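Local coordinates for protein beta-glucanase (Bacteroides thetaiotaomicron, PDB 6EUG) that probably hydrolyses beta-1,3-galactosidic linkages of arabinogalactan and, in this GH43 domain of a longer GH16-GH43 protein, holds glucoimidazole in its pocket, at residues W352-F357 and D369-D374. Numbering follows the deposited sequence.
Sequences WLPVQF and DRWNFD
L353 and W371 are the nearest backbone neighbours, their CA atoms 8.1 Å apart: the C-terminal tail 369-374, without regular structure, runs past strand 349-357 at side-chain distance rather than pairing with it. W371 bridges the gap with its indole. With CB directed at the strand, chi1 58° places CG between backbone N and carbonyl carbon and brings the indole N-H edge up to W352 O. W371 NE1 donates to W352 O at 2.8 Å, with an N-H...O angle of 148°. The acceptor lies almost in the indole plane, while NE1 is tilted 29° from the carbonyl plane of W352. P354 comes over a face of the same indole: P354 CD stands 3.8 Å from the centroid of the five-membered ring, close to the ring normal, in a CH-pi contact. P354 CG spreads toward the six-membered ring, 4.0 Å from W371 CE3. L353 adds a looser, oblique contact, its CD2 4.0 Å from W371 NE1, and W352 CB lies 4.3 Å from W371 CZ2. Within the tail itself, W371 CZ3 rests over the face of the F373 ring. F334 of the adjacent strand 332-339 also meets W371, the two rings nearly parallel, and the backbones of W371 and I29, near the modelled N-terminus, are hydrogen-bonded. Strand 349-357 belongs to the last sheet of a GH43 five-bladed propeller, so the contact lays the chain's end on its final blade. L353 bonds through its backbone to F335 on one side; the indole N-H instead meets the carbonyl of W352, which faces the other way. A buried main-chain oxygen is thereby satisfied by a side chain, and this bond in the indole plane, with the proline over the face, should limit sliding and tilting of the ring.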
loop_
_atom_site.group_PDB
_atom_site.type_symbol
_atom_site.label_atom_id
_atom_site.label_comp_id
_atom_site.label_asym_id
_atom_site.label_seq_id
_atom_site.Cartn_x
_atom_site.Cartn_y
_atom_site.Cartn_z
ATOM N N TRP A 352 7.063 -3.269 -14.201
ATOM C CA TRP A 352 7.989 -2.254 -13.717
ATOM C C TRP A 352 8.343 -1.347 -14.903
ATOM O O TRP A 352 8.790 -1.849 -15.963
ATOM C CB TRP A 352 9.261 -2.869 -13.117
ATOM C CG TRP A 352 9.157 -3.615 -11.817
ATOM C CD1 TRP A 352 8.026 -4.081 -11.181
ATOM C CD2 TRP A 352 10.260 -4.124 -11.060
ATOM N NE1 TRP A 352 8.373 -4.772 -10.040
ATOM C CE2 TRP A 352 9.728 -4.812 -9.939
ATOM C CE3 TRP A 352 11.645 -4.023 -11.187
ATOM C CZ2 TRP A 352 10.538 -5.425 -8.965
ATOM C CZ3 TRP A 352 12.457 -4.630 -10.199
ATOM C CH2 TRP A 352 11.894 -5.323 -9.114
ATOM N N LEU A 353 8.128 -0.033 -14.742
ATOM C CA LEU A 353 8.319 0.957 -15.829
ATOM C C LEU A 353 8.918 2.257 -15.240
ATOM O O LEU A 353 8.552 2.658 -14.114
ATOM C CB LEU A 353 6.988 1.284 -16.543
ATOM C CG LEU A 353 6.284 0.092 -17.245
ATOM C CD1 LEU A 353 4.849 0.434 -17.585
ATOM C CD2 LEU A 353 7.057 -0.324 -18.484
ATOM N N PRO A 354 9.830 2.917 -15.958
ATOM C CA PRO A 354 10.315 4.245 -15.501
ATOM C C PRO A 354 9.181 5.284 -15.422
ATOM O O PRO A 354 8.262 5.285 -16.263
ATOM C CB PRO A 354 11.320 4.660 -16.616
ATOM C CG PRO A 354 11.645 3.406 -17.314
ATOM C CD PRO A 354 10.415 2.562 -17.275
ATOM N N VAL A 355 9.248 6.137 -14.409
ATOM C CA VAL A 355 8.445 7.356 -14.383
ATOM C C VAL A 355 9.162 8.467 -15.174
ATOM O O VAL A 355 10.319 8.810 -14.897
ATOM C CB VAL A 355 8.184 7.824 -12.927
ATOM C CG1 VAL A 355 7.238 9.023 -12.908
ATOM C CG2 VAL A 355 7.586 6.688 -12.097
ATOM N N GLN A 356 8.439 9.033 -16.139
ATOM C CA GLN A 356 8.895 10.161 -16.931
ATOM C C GLN A 356 8.186 11.430 -16.447
ATOM O O GLN A 356 7.212 11.348 -15.694
ATOM C CB GLN A 356 8.659 9.860 -18.424
ATOM C CG GLN A 356 9.526 8.679 -18.908
ATOM C CD GLN A 356 9.327 8.300 -20.362
ATOM O OE1 GLN A 356 9.440 9.135 -21.253
ATOM N NE2 GLN A 356 9.047 7.016 -20.613
ATOM N N PHE A 357 8.721 12.605 -16.803
ATOM C CA PHE A 357 8.133 13.881 -16.376
ATOM C C PHE A 357 7.945 14.834 -17.550
ATOM O O PHE A 357 8.825 14.931 -18.405
ATOM C CB PHE A 357 8.999 14.515 -15.280
ATOM C CG PHE A 357 9.057 13.685 -14.035
ATOM C CD1 PHE A 357 9.971 12.646 -13.930
ATOM C CD2 PHE A 357 8.182 13.912 -12.984
ATOM C CE1 PHE A 357 9.995 11.856 -12.817
ATOM C CE2 PHE A 357 8.217 13.130 -11.854
ATOM C CZ PHE A 357 9.115 12.093 -11.774
ATOM N N ASP A 369 8.250 -2.918 -23.704
ATOM C CA ASP A 369 8.383 -4.385 -23.575
ATOM C C ASP A 369 9.654 -4.769 -22.814
ATOM O O ASP A 369 9.650 -5.729 -22.031
ATOM C CB ASP A 369 8.415 -5.092 -24.941
ATOM C CG ASP A 369 7.037 -5.250 -25.599
ATOM O OD1 ASP A 369 5.965 -5.043 -24.992
ATOM O OD2 ASP A 369 7.033 -5.603 -26.797
ATOM N N ARG A 370 10.747 -4.049 -23.068
ATOM C CA ARG A 370 12.033 -4.352 -22.449
ATOM C C ARG A 370 12.773 -3.039 -22.285
ATOM O O ARG A 370 12.820 -2.232 -23.224
ATOM C CB ARG A 370 12.856 -5.319 -23.325
ATOM N N TRP A 371 13.324 -2.805 -21.097
ATOM C CA TRP A 371 14.179 -1.627 -20.866
ATOM C C TRP A 371 15.231 -1.940 -19.837
ATOM O O TRP A 371 15.112 -2.938 -19.115
ATOM C CB TRP A 371 13.361 -0.416 -20.426
ATOM C CG TRP A 371 12.558 -0.632 -19.168
ATOM C CD1 TRP A 371 11.318 -1.197 -19.081
ATOM C CD2 TRP A 371 12.957 -0.321 -17.841
ATOM N NE1 TRP A 371 10.902 -1.235 -17.769
ATOM C CE2 TRP A 371 11.893 -0.710 -16.982
ATOM C CE3 TRP A 371 14.109 0.251 -17.281
ATOM C CZ2 TRP A 371 11.958 -0.558 -15.599
ATOM C CZ3 TRP A 371 14.167 0.419 -15.911
ATOM C CH2 TRP A 371 13.082 0.016 -15.074
ATOM N N ASN A 372 16.259 -1.088 -19.763
ATOM C CA ASN A 372 17.400 -1.322 -18.876
ATOM C C ASN A 372 17.627 -0.111 -18.004
ATOM O O ASN A 372 17.419 1.020 -18.444
ATOM C CB ASN A 372 18.687 -1.606 -19.676
ATOM C CG ASN A 372 18.753 -3.013 -20.197
ATOM O OD1 ASN A 372 19.120 -3.929 -19.471
ATOM N ND2 ASN A 372 18.422 -3.195 -21.462
ATOM N N PHE A 373 18.062 -0.349 -16.770
ATOM C CA PHE A 373 18.523 0.730 -15.891
ATOM C C PHE A 373 19.777 1.393 -16.463
ATOM O O PHE A 373 20.532 0.777 -17.223
ATOM C CB PHE A 373 18.821 0.198 -14.472
ATOM C CG PHE A 373 17.579 -0.214 -13.701
ATOM C CD1 PHE A 373 16.799 0.739 -13.041
ATOM C CD2 PHE A 373 17.186 -1.541 -13.642
ATOM C CE1 PHE A 373 15.655 0.361 -12.353
ATOM C CE2 PHE A 373 16.037 -1.933 -12.953
ATOM C CZ PHE A 373 15.266 -0.983 -12.315
ATOM N N ASP A 374 19.990 2.658 -16.115
ATOM C CA ASP A 374 21.267 3.297 -16.390
ATOM C C ASP A 374 22.252 2.715 -15.383
ATOM O O ASP A 374 23.452 2.862 -15.546
ATOM C CB ASP A 374 21.204 4.819 -16.235
ATOM C CG ASP A 374 20.183 5.483 -17.169
ATOM O OD1 ASP A 374 19.863 4.954 -18.259
ATOM O OD2 ASP A 374 19.704 6.572 -16.797
#